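Long-range contacts in methyltransferase (Geobacter sulfurreducens PCA, PDB 3C3P), which probably transfers the methyl group of S-adenosyl-L-methionine to a hydroxyl oxygen of an acceptor that has not been identified: residues A[129-135]-A[155-161]; A[143-147]-A[186-192]. All blocks are in the same frame, centred on the assembly; numbering follows the deposited sequence. Where two conformers were deposited one is given.

Contact 1 (A[129-135]-A[155-161]); sequences ILFMDCD and LLIAVNA. With EDO (1,2-ethanediol), chain K.
I129 to D133 and L155 to V159 run as parallel neighbouring strands, their axes 4.6 Å apart at an angle of 18°. The register is unbroken from I129 opposite L155 to D133 opposite V159, and the backbone bonds alternate in direction: L130 N gives to L155 O, I157 N to L130 O, M132 N to I157 O and V159 N to M132 O. Just past the first strand, C134 N donates to V159 O at 3.0 Å. Within the Rossmann-like methyltransferase sheet these are the fourth and fifth strands in chain order, flanked by 59-63 and the antiparallel 203-208. On the face of I129, F131 and D133, the F131 ring turns CE1 to V159 CG1 at 3.6 Å, the side chains crossing at about a right angle, and L48 of helix 42-55 packs on F131 and I157. On the other face L130 and L156 lie side by side. At the carboxyl ends of the strands, D133 OD1 takes N160 ND2 (2.7 Å) and D135 N (2.9 Å) from opposite faces of its carboxylate plane, the second bond making an Asx turn. With CG trans to the backbone N (chi1 -174°), D133 leaves on the face of I129 and F131, its carboxylate end coming back toward N160. A leucine here would probably leave the N160 amide without this acceptor and free the turn at D135. An ethanediol donates through O2 to N160 O.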
ATOM      1  N   ILE A 129       5.073  11.264  -6.226  1.00 27.92           N
ATOM      2  CA  ILE A 129       3.740  10.671  -6.201  1.00 28.09           C
ATOM      3  C   ILE A 129       2.840  11.454  -7.117  1.00 27.87           C
ATOM      4  O   ILE A 129       2.718  12.659  -7.008  1.00 30.34           O
ATOM      5  CB  ILE A 129       3.051  10.618  -4.810  1.00 28.06           C
ATOM      6  CG1 ILE A 129       3.826   9.754  -3.838  1.00 29.24           C
ATOM      7  CG2 ILE A 129       1.633  10.075  -4.954  1.00 29.86           C
ATOM      8  CD1 ILE A 129       3.165   9.602  -2.507  1.00 29.36           C
ATOM      9  N   LEU A 130       2.257  10.748  -8.060  1.00 28.99           N
ATOM     10  CA  LEU A 130       1.313  11.333  -9.001  1.00 28.72           C
ATOM     11  C   LEU A 130      -0.050  10.698  -8.732  1.00 29.36           C
ATOM     12  O   LEU A 130      -0.262   9.470  -8.896  1.00 28.12           O
ATOM     13  CB  LEU A 130       1.751  11.138 -10.454  1.00 29.06           C
ATOM     14  CG  LEU A 130       0.736  11.701 -11.467  1.00 28.26           C
ATOM     15  CD1 LEU A 130       0.595  13.219 -11.291  1.00 28.29           C
ATOM     16  CD2 LEU A 130       1.077  11.358 -12.921  1.00 28.75           C
ATOM     17  N   PHE A 131      -0.961  11.549  -8.270  1.00 29.21           N
ATOM     18  CA  PHE A 131      -2.320  11.129  -7.948  1.00 30.42           C
ATOM     19  C   PHE A 131      -3.189  11.286  -9.177  1.00 33.26           C
ATOM     20  O   PHE A 131      -3.071  12.272  -9.914  1.00 34.25           O
ATOM     21  CB  PHE A 131      -2.902  11.930  -6.786  1.00 31.18           C
ATOM     22  CG  PHE A 131      -4.311  11.537  -6.420  1.00 32.00           C
ATOM     23  CD1 PHE A 131      -4.547  10.493  -5.528  1.00 32.80           C
ATOM     24  CD2 PHE A 131      -5.393  12.203  -6.958  1.00 32.64           C
ATOM     25  CE1 PHE A 131      -5.850  10.144  -5.168  1.00 32.76           C
ATOM     26  CE2 PHE A 131      -6.709  11.842  -6.607  1.00 31.84           C
ATOM     27  CZ  PHE A 131      -6.919  10.818  -5.718  1.00 32.31           C
HETATM   28  N   MSE A 132      -4.054  10.306  -9.385  1.00 32.95           N
HETATM   29  CA  MSE A 132      -4.903  10.320 -10.537  1.00 36.33           C
HETATM   30  C   MSE A 132      -6.308   9.752 -10.297  1.00 35.72           C
HETATM   31  O   MSE A 132      -6.478   8.816  -9.532  1.00 34.94           O
HETATM   32  CB  MSE A 132      -4.196   9.410 -11.518  1.00 37.87           C
HETATM   33  CG  MSE A 132      -4.277   9.889 -12.834  1.00 39.37           C
HETATM   34 SE   MSE A 132      -3.783   8.450 -13.975  0.75 40.08          SE
HETATM   35  CE  MSE A 132      -1.938   8.134 -13.346  1.00 30.27           C
ATOM     36  N   ASP A 133      -7.300  10.359 -10.948  1.00 36.61           N
ATOM     37  CA  ASP A 133      -8.711   9.898 -10.896  1.00 36.62           C
ATOM     38  C   ASP A 133      -9.109   9.301 -12.265  1.00 36.30           C
ATOM     39  O   ASP A 133      -9.222   9.991 -13.275  1.00 35.55           O
ATOM     40  CB  ASP A 133      -9.658  11.022 -10.478  1.00 38.54           C
ATOM     41  CG  ASP A 133     -11.103  10.543 -10.276  1.00 39.64           C
ATOM     42  OD1 ASP A 133     -11.460   9.410 -10.696  1.00 39.81           O
ATOM     43  OD2 ASP A 133     -11.895  11.324  -9.704  1.00 41.56           O
ATOM     44  N   CYS A 134      -9.306   7.995 -12.264  1.00 37.27           N
ATOM     45  CA  CYS A 134      -9.652   7.269 -13.479  1.00 38.94           C
ATOM     46  C   CYS A 134     -10.979   7.658 -14.089  1.00 39.00           C
ATOM     47  O   CYS A 134     -11.233   7.313 -15.242  1.00 39.04           O
ATOM     48  CB  CYS A 134      -9.643   5.751 -13.252  1.00 39.02           C
ATOM     49  SG  CYS A 134      -8.011   5.079 -12.882  1.00 40.27           S
ATOM     50  N   ASP A 135     -11.820   8.362 -13.340  1.00 39.74           N
ATOM     51  CA  ASP A 135     -13.133   8.820 -13.838  0.50 39.84           C
ATOM     52  C   ASP A 135     -13.017  10.046 -14.699  1.00 40.49           C
ATOM     53  O   ASP A 135     -13.866  10.327 -15.536  1.00 41.11           O
ATOM     54  CB  ASP A 135     -14.076   9.216 -12.699  0.50 39.40           C
ATOM     55  CG  ASP A 135     -14.635   8.044 -11.973  0.50 38.82           C
ATOM     56  OD1 ASP A 135     -14.542   6.922 -12.500  0.50 38.84           O
ATOM     57  OD2 ASP A 135     -15.226   8.258 -10.904  0.50 38.28           O
ATOM     58  N   LEU A 155       5.698   6.766  -7.646  1.00 29.07           N
ATOM     59  CA  LEU A 155       4.522   5.965  -7.434  1.00 28.60           C
ATOM     60  C   LEU A 155       3.290   6.658  -7.967  1.00 29.23           C
ATOM     61  O   LEU A 155       3.012   7.815  -7.641  1.00 29.24           O
ATOM     62  CB  LEU A 155       4.297   5.749  -5.929  1.00 29.10           C
ATOM     63  CG  LEU A 155       3.067   4.948  -5.489  1.00 30.70           C
ATOM     64  CD1 LEU A 155       3.124   3.468  -5.871  1.00 30.75           C
ATOM     65  CD2 LEU A 155       2.867   5.130  -3.953  1.00 31.56           C
ATOM     66  N   LEU A 156       2.576   5.901  -8.785  1.00 29.32           N
ATOM     67  CA  LEU A 156       1.329   6.341  -9.380  0.50 29.45           C
ATOM     68  C   LEU A 156       0.223   5.771  -8.517  1.00 28.26           C
ATOM     69  O   LEU A 156       0.245   4.589  -8.160  1.00 29.26           O
ATOM     70  CB  LEU A 156       1.184   5.815 -10.815  0.50 29.93           C
ATOM     71  CG  LEU A 156      -0.029   6.271 -11.611  0.50 30.17           C
ATOM     72  CD1 LEU A 156       0.112   7.749 -11.956  0.50 31.23           C
ATOM     73  CD2 LEU A 156      -0.138   5.432 -12.863  0.50 30.73           C
ATOM     74  N   ILE A 157      -0.725   6.626  -8.170  1.00 28.30           N
ATOM     75  CA  ILE A 157      -1.917   6.251  -7.357  1.00 28.90           C
ATOM     76  C   ILE A 157      -3.137   6.734  -8.152  1.00 29.32           C
ATOM     77  O   ILE A 157      -3.376   7.945  -8.303  1.00 31.44           O
ATOM     78  CB  ILE A 157      -1.936   6.823  -5.930  1.00 29.30           C
ATOM     79  CG1 ILE A 157      -0.646   6.466  -5.172  1.00 28.96           C
ATOM     80  CG2 ILE A 157      -3.192   6.307  -5.189  1.00 28.78           C
ATOM     81  CD1 ILE A 157      -0.540   7.071  -3.780  1.00 29.52           C
ATOM     82  N   ALA A 158      -3.883   5.775  -8.674  1.00 28.29           N
ATOM     83  CA  ALA A 158      -5.075   6.026  -9.510  1.00 28.24           C
ATOM     84  C   ALA A 158      -6.310   5.483  -8.834  1.00 29.43           C
ATOM     85  O   ALA A 158      -6.444   4.273  -8.610  1.00 30.16           O
ATOM     86  CB  ALA A 158      -4.896   5.414 -10.906  1.00 28.19           C
ATOM     87  N   VAL A 159      -7.216   6.391  -8.496  1.00 28.73           N
ATOM     88  CA  VAL A 159      -8.438   6.006  -7.808  1.00 28.16           C
ATOM     89  C   VAL A 159      -9.548   5.721  -8.804  1.00 29.55           C
ATOM     90  O   VAL A 159      -9.419   5.981 -10.017  1.00 30.51           O
ATOM     91  CB  VAL A 159      -8.880   7.042  -6.739  1.00 28.32           C
ATOM     92  CG1 VAL A 159      -7.809   7.124  -5.607  1.00 27.80           C
ATOM     93  CG2 VAL A 159      -9.210   8.428  -7.352  1.00 28.08           C
ATOM     94  N   ASN A 160     -10.633   5.196  -8.263  1.00 29.91           N
ATOM     95  CA  ASN A 160     -11.833   4.820  -9.061  1.00 30.80           C
ATOM     96  C   ASN A 160     -11.439   3.883 -10.192  1.00 29.25           C
ATOM     97  O   ASN A 160     -11.945   3.951 -11.313  1.00 30.40           O
ATOM     98  CB  ASN A 160     -12.558   6.055  -9.590  1.00 32.07           C
ATOM     99  CG  ASN A 160     -12.992   6.970  -8.481  1.00 33.74           C
ATOM    100  OD1 ASN A 160     -13.355   6.510  -7.406  1.00 34.50           O
ATOM    101  ND2 ASN A 160     -12.936   8.274  -8.724  1.00 35.45           N
ATOM    102  N   ALA A 161     -10.514   2.997  -9.858  1.00 29.04           N
ATOM    103  CA  ALA A 161      -9.962   1.989 -10.783  1.00 29.60           C
ATOM    104  C   ALA A 161     -10.860   0.768 -11.106  1.00 29.88           C
ATOM    105  O   ALA A 161     -10.689   0.156 -12.158  1.00 30.47           O
ATOM    106  CB  ALA A 161      -8.615   1.509 -10.299  1.00 28.72           C
TER
HETATM  107  C1  EDO K 217     -14.224   4.149 -14.071  1.00 55.14           C
HETATM  108  O1  EDO K 217     -13.356   4.880 -13.193  1.00 53.56           O
HETATM  109  C2  EDO K 217     -14.302   2.654 -13.746  1.00 55.25           C
HETATM  110  O2  EDO K 217     -13.002   2.159 -13.416  1.00 55.58           O

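Contact 2 (A[143-147]-A[186-192]); sequences LERMN and LSRRRDF. With EDO (1,2-ethanediol), chain L.
L186, on helix 181-186, sets its CD1 against L143 CD2 of helix 139-146 at 3.6 Å, the side chains crossing at about a right angle. A type I turn follows, with R189 N bonded back to L186 O, and brings R189 round to the same leucine: L143 CD2 lies over one face of the guanidinium, 3.6 Å from NH1. The bend at chi3 (54°) folds the arginine so that its edge meets D191 side-on. NE and NH2 each donate to one carboxylate oxygen, OD1 and OD2, through its syn lone pair, nearly in the guanidinium plane; the NH2 to OD2 salt bridge is 2.9 Å long and almost straight at 178°. A water accepting from R189 NH2 donates to L143 O. A second type I turn, R189 to F192, includes D191 and brings the F192 ring to L143 and N147. Its CZ comes 3.6 Å from N147 OD1, near the ring plane, and this buried oxygen has no polar partner in the model. L186 CD1 sits 3.9 Å above one ring face, offset toward the rim. Two consecutive beta turns thus connect a helix to strand 192-197, outermost of the sheet within this chain, an alpha-to-beta connection of the Rossmann-like methyltransferase fold.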
ATOM      1  N   LEU A 143      -0.185   9.337 -18.643  1.00 40.44           N
ATOM      2  CA  LEU A 143       1.152   8.793 -18.457  1.00 41.17           C
ATOM      3  C   LEU A 143       2.047   9.106 -19.666  1.00 41.61           C
ATOM      4  O   LEU A 143       3.250   9.332 -19.530  1.00 41.83           O
ATOM      5  CB  LEU A 143       1.041   7.286 -18.171  1.00 41.62           C
ATOM      6  CG  LEU A 143       2.244   6.587 -17.553  1.00 41.69           C
ATOM      7  CD1 LEU A 143       2.640   7.349 -16.324  1.00 41.17           C
ATOM      8  CD2 LEU A 143       1.947   5.100 -17.226  1.00 40.96           C
ATOM      9  N   GLU A 144       1.452   9.170 -20.849  1.00 41.94           N
ATOM     10  CA  GLU A 144       2.236   9.458 -22.060  1.00 42.17           C
ATOM     11  C   GLU A 144       2.760  10.869 -21.950  1.00 42.04           C
ATOM     12  O   GLU A 144       3.856  11.174 -22.412  1.00 43.31           O
ATOM     13  CB  GLU A 144       1.420   9.290 -23.350  1.00 42.67           C
ATOM     14  CG  GLU A 144       2.237   9.469 -24.659  1.00 43.66           C
ATOM     15  N   ARG A 145       1.986  11.713 -21.285  1.00 41.39           N
ATOM     16  CA  ARG A 145       2.337  13.129 -21.094  1.00 41.58           C
ATOM     17  C   ARG A 145       3.212  13.398 -19.879  1.00 41.83           C
ATOM     18  O   ARG A 145       4.126  14.224 -19.926  1.00 42.00           O
ATOM     19  CB  ARG A 145       1.070  13.979 -20.921  1.00 41.55           C
HETATM   20  N   MSE A 146       2.921  12.663 -18.809  1.00 41.68           N
HETATM   21  CA  MSE A 146       3.574  12.829 -17.487  1.00 41.58           C
HETATM   22  C   MSE A 146       4.769  11.935 -17.126  1.00 41.59           C
HETATM   23  O   MSE A 146       5.526  12.264 -16.205  1.00 40.81           O
HETATM   24  CB  MSE A 146       2.516  12.607 -16.377  1.00 41.29           C
HETATM   25  CG  MSE A 146       1.304  13.559 -16.399  1.00 41.13           C
HETATM   26 SE   MSE A 146       1.767  15.430 -16.162  0.75 41.42          SE
HETATM   27  CE  MSE A 146       2.679  15.290 -14.447  1.00 39.49           C
ATOM     28  N   ASN A 147       4.944  10.817 -17.816  1.00 41.42           N
ATOM     29  CA  ASN A 147       6.037   9.915 -17.439  1.00 41.51           C
ATOM     30  C   ASN A 147       7.385  10.642 -17.359  1.00 41.14           C
ATOM     31  O   ASN A 147       8.239  10.303 -16.528  1.00 40.83           O
ATOM     32  CB  ASN A 147       6.158   8.715 -18.373  1.00 41.57           C
ATOM     33  CG  ASN A 147       6.953   7.608 -17.752  1.00 41.00           C
ATOM     34  OD1 ASN A 147       6.768   7.290 -16.583  1.00 41.11           O
ATOM     35  ND2 ASN A 147       7.809   6.986 -18.526  1.00 40.80           N
ATOM     36  N   LEU A 186      -1.632  -0.238 -17.885  1.00 32.52           N
ATOM     37  CA  LEU A 186      -0.536  -0.142 -16.901  1.00 34.88           C
ATOM     38  C   LEU A 186       0.040  -1.473 -16.499  1.00 35.90           C
ATOM     39  O   LEU A 186       1.255  -1.596 -16.217  1.00 37.50           O
ATOM     40  CB  LEU A 186      -0.976   0.652 -15.658  1.00 34.19           C
ATOM     41  CG  LEU A 186       0.167   1.092 -14.752  1.00 35.13           C
ATOM     42  CD1 LEU A 186       1.098   1.992 -15.546  1.00 36.37           C
ATOM     43  CD2 LEU A 186      -0.384   1.779 -13.508  1.00 35.91           C
ATOM     44  N   SER A 187      -0.805  -2.482 -16.550  1.00 36.54           N
ATOM     45  CA  SER A 187      -0.388  -3.828 -16.165  0.50 37.52           C
ATOM     46  C   SER A 187       0.581  -4.407 -17.177  1.00 38.16           C
ATOM     47  O   SER A 187       1.321  -5.365 -16.885  1.00 39.10           O
ATOM     48  CB  SER A 187      -1.594  -4.759 -16.027  0.50 37.79           C
ATOM     49  OG  SER A 187      -2.224  -4.954 -17.272  0.50 39.24           O
ATOM     50  N   ARG A 188       0.593  -3.807 -18.363  1.00 38.27           N
ATOM     51  CA  ARG A 188       1.455  -4.259 -19.477  1.00 37.43           C
ATOM     52  C   ARG A 188       2.689  -3.443 -19.643  1.00 38.38           C
ATOM     53  O   ARG A 188       3.563  -3.757 -20.453  1.00 39.09           O
ATOM     54  CB  ARG A 188       0.693  -4.279 -20.777  1.00 37.03           C
ATOM     55  CG  ARG A 188      -0.169  -5.436 -20.846  1.00 36.53           C
ATOM     56  CD  ARG A 188      -1.088  -5.344 -21.983  1.00 35.54           C
ATOM     57  NE  ARG A 188      -1.727  -6.630 -22.179  1.00 35.78           N
ATOM     58  CZ  ARG A 188      -2.764  -7.052 -21.482  1.00 35.78           C
ATOM     59  NH1 ARG A 188      -3.245  -6.289 -20.495  1.00 37.27           N
ATOM     60  NH2 ARG A 188      -3.278  -8.238 -21.763  1.00 34.49           N
ATOM     61  N   ARG A 189       2.766  -2.405 -18.848  1.00 38.92           N
ATOM     62  CA  ARG A 189       3.936  -1.531 -18.881  1.00 39.39           C
ATOM     63  C   ARG A 189       5.062  -2.137 -18.079  1.00 39.16           C
ATOM     64  O   ARG A 189       5.098  -2.076 -16.845  1.00 38.17           O
ATOM     65  CB  ARG A 189       3.562  -0.144 -18.469  1.00 40.62           C
ATOM     66  CG  ARG A 189       2.821   0.357 -19.644  1.00 41.66           C
ATOM     67  CD  ARG A 189       2.672   1.766 -19.674  1.00 42.56           C
ATOM     68  NE  ARG A 189       3.947   2.443 -19.545  1.00 42.51           N
ATOM     69  CZ  ARG A 189       4.112   3.691 -19.923  1.00 41.12           C
ATOM     70  NH1 ARG A 189       3.112   4.287 -20.542  1.00 41.15           N
ATOM     71  NH2 ARG A 189       5.271   4.287 -19.746  1.00 40.80           N
ATOM     72  N   ARG A 190       6.020  -2.674 -18.830  1.00 37.17           N
ATOM     73  CA  ARG A 190       7.173  -3.352 -18.220  0.50 37.59           C
ATOM     74  C   ARG A 190       8.057  -2.430 -17.403  1.00 36.51           C
ATOM     75  O   ARG A 190       8.953  -2.884 -16.703  1.00 37.48           O
ATOM     76  CB  ARG A 190       8.035  -4.104 -19.251  0.50 38.54           C
ATOM     77  CG  ARG A 190       7.380  -5.348 -19.852  0.50 39.18           C
ATOM     78  CD  ARG A 190       8.465  -6.207 -20.470  0.50 39.62           C
ATOM     79  NE  ARG A 190       8.007  -7.447 -21.090  0.50 40.31           N
ATOM     80  CZ  ARG A 190       6.740  -7.775 -21.318  0.50 40.67           C
ATOM     81  NH1 ARG A 190       5.758  -6.928 -21.038  0.50 40.55           N
ATOM     82  NH2 ARG A 190       6.463  -8.946 -21.889  0.50 40.89           N
ATOM     83  N   ASP A 191       7.786  -1.141 -17.507  1.00 34.77           N
ATOM     84  CA  ASP A 191       8.537  -0.103 -16.789  1.00 33.62           C
ATOM     85  C   ASP A 191       7.920   0.202 -15.436  1.00 31.84           C
ATOM     86  O   ASP A 191       8.486   0.933 -14.635  1.00 30.21           O
ATOM     87  CB  ASP A 191       8.734   1.170 -17.604  1.00 34.65           C
ATOM     88  CG  ASP A 191       7.461   1.723 -18.192  1.00 35.65           C
ATOM     89  OD1 ASP A 191       6.481   0.965 -18.374  1.00 36.30           O
ATOM     90  OD2 ASP A 191       7.489   2.929 -18.509  1.00 35.58           O
ATOM     91  N   PHE A 192       6.775  -0.422 -15.203  1.00 31.26           N
ATOM     92  CA  PHE A 192       6.051  -0.323 -13.922  1.00 29.23           C
ATOM     93  C   PHE A 192       5.698  -1.661 -13.306  1.00 28.66           C
ATOM     94  O   PHE A 192       5.485  -2.657 -13.992  1.00 28.67           O
ATOM     95  CB  PHE A 192       4.732   0.440 -14.081  1.00 28.97           C
ATOM     96  CG  PHE A 192       4.899   1.900 -14.271  1.00 28.43           C
ATOM     97  CD1 PHE A 192       5.119   2.431 -15.528  1.00 28.24           C
ATOM     98  CD2 PHE A 192       4.810   2.758 -13.191  1.00 28.87           C
ATOM     99  CE1 PHE A 192       5.266   3.787 -15.709  1.00 28.72           C
ATOM    100  CE2 PHE A 192       4.989   4.115 -13.362  1.00 29.41           C
ATOM    101  CZ  PHE A 192       5.198   4.630 -14.643  1.00 28.90           C
TER
HETATM  102  C1  EDO L 218       5.634  -5.774 -13.674  1.00 42.34           C
HETATM  103  O1  EDO L 218       6.911  -5.309 -14.070  1.00 42.91           O
HETATM  104  C2  EDO L 218       5.380  -7.267 -13.883  1.00 42.11           C
HETATM  105  O2  EDO L 218       5.025  -7.925 -12.661  1.00 39.68           O
HETATM  106  O   HOH W   1       4.699   7.118 -21.073  1.00 58.83           O

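The segments of the two contacts alternate along the chain: strand 127-133 of contact 1 leads into helix 139-146 of contact 2, strand 154-159 follows, and helix 181-186 then reaches the turns of contact 2. Their centres lie about 13 Å apart, yet they touch. L156 CD2 meets L186 CD2 at 3.7 Å, and L130 CD2 meets M146 CB at 3.9 Å, so the face bearing L130 and L156 is packed by both helices. The carboxyl ends of strands 127-133 and 154-159, with D133 and N160, are where related O-methyltransferases typically place their metal and substrate site beside S-adenosylmethionine; no such ligand is seen in contact 1, where an ethanediol, probably from the crystallisation liquor, bonds to N160 O.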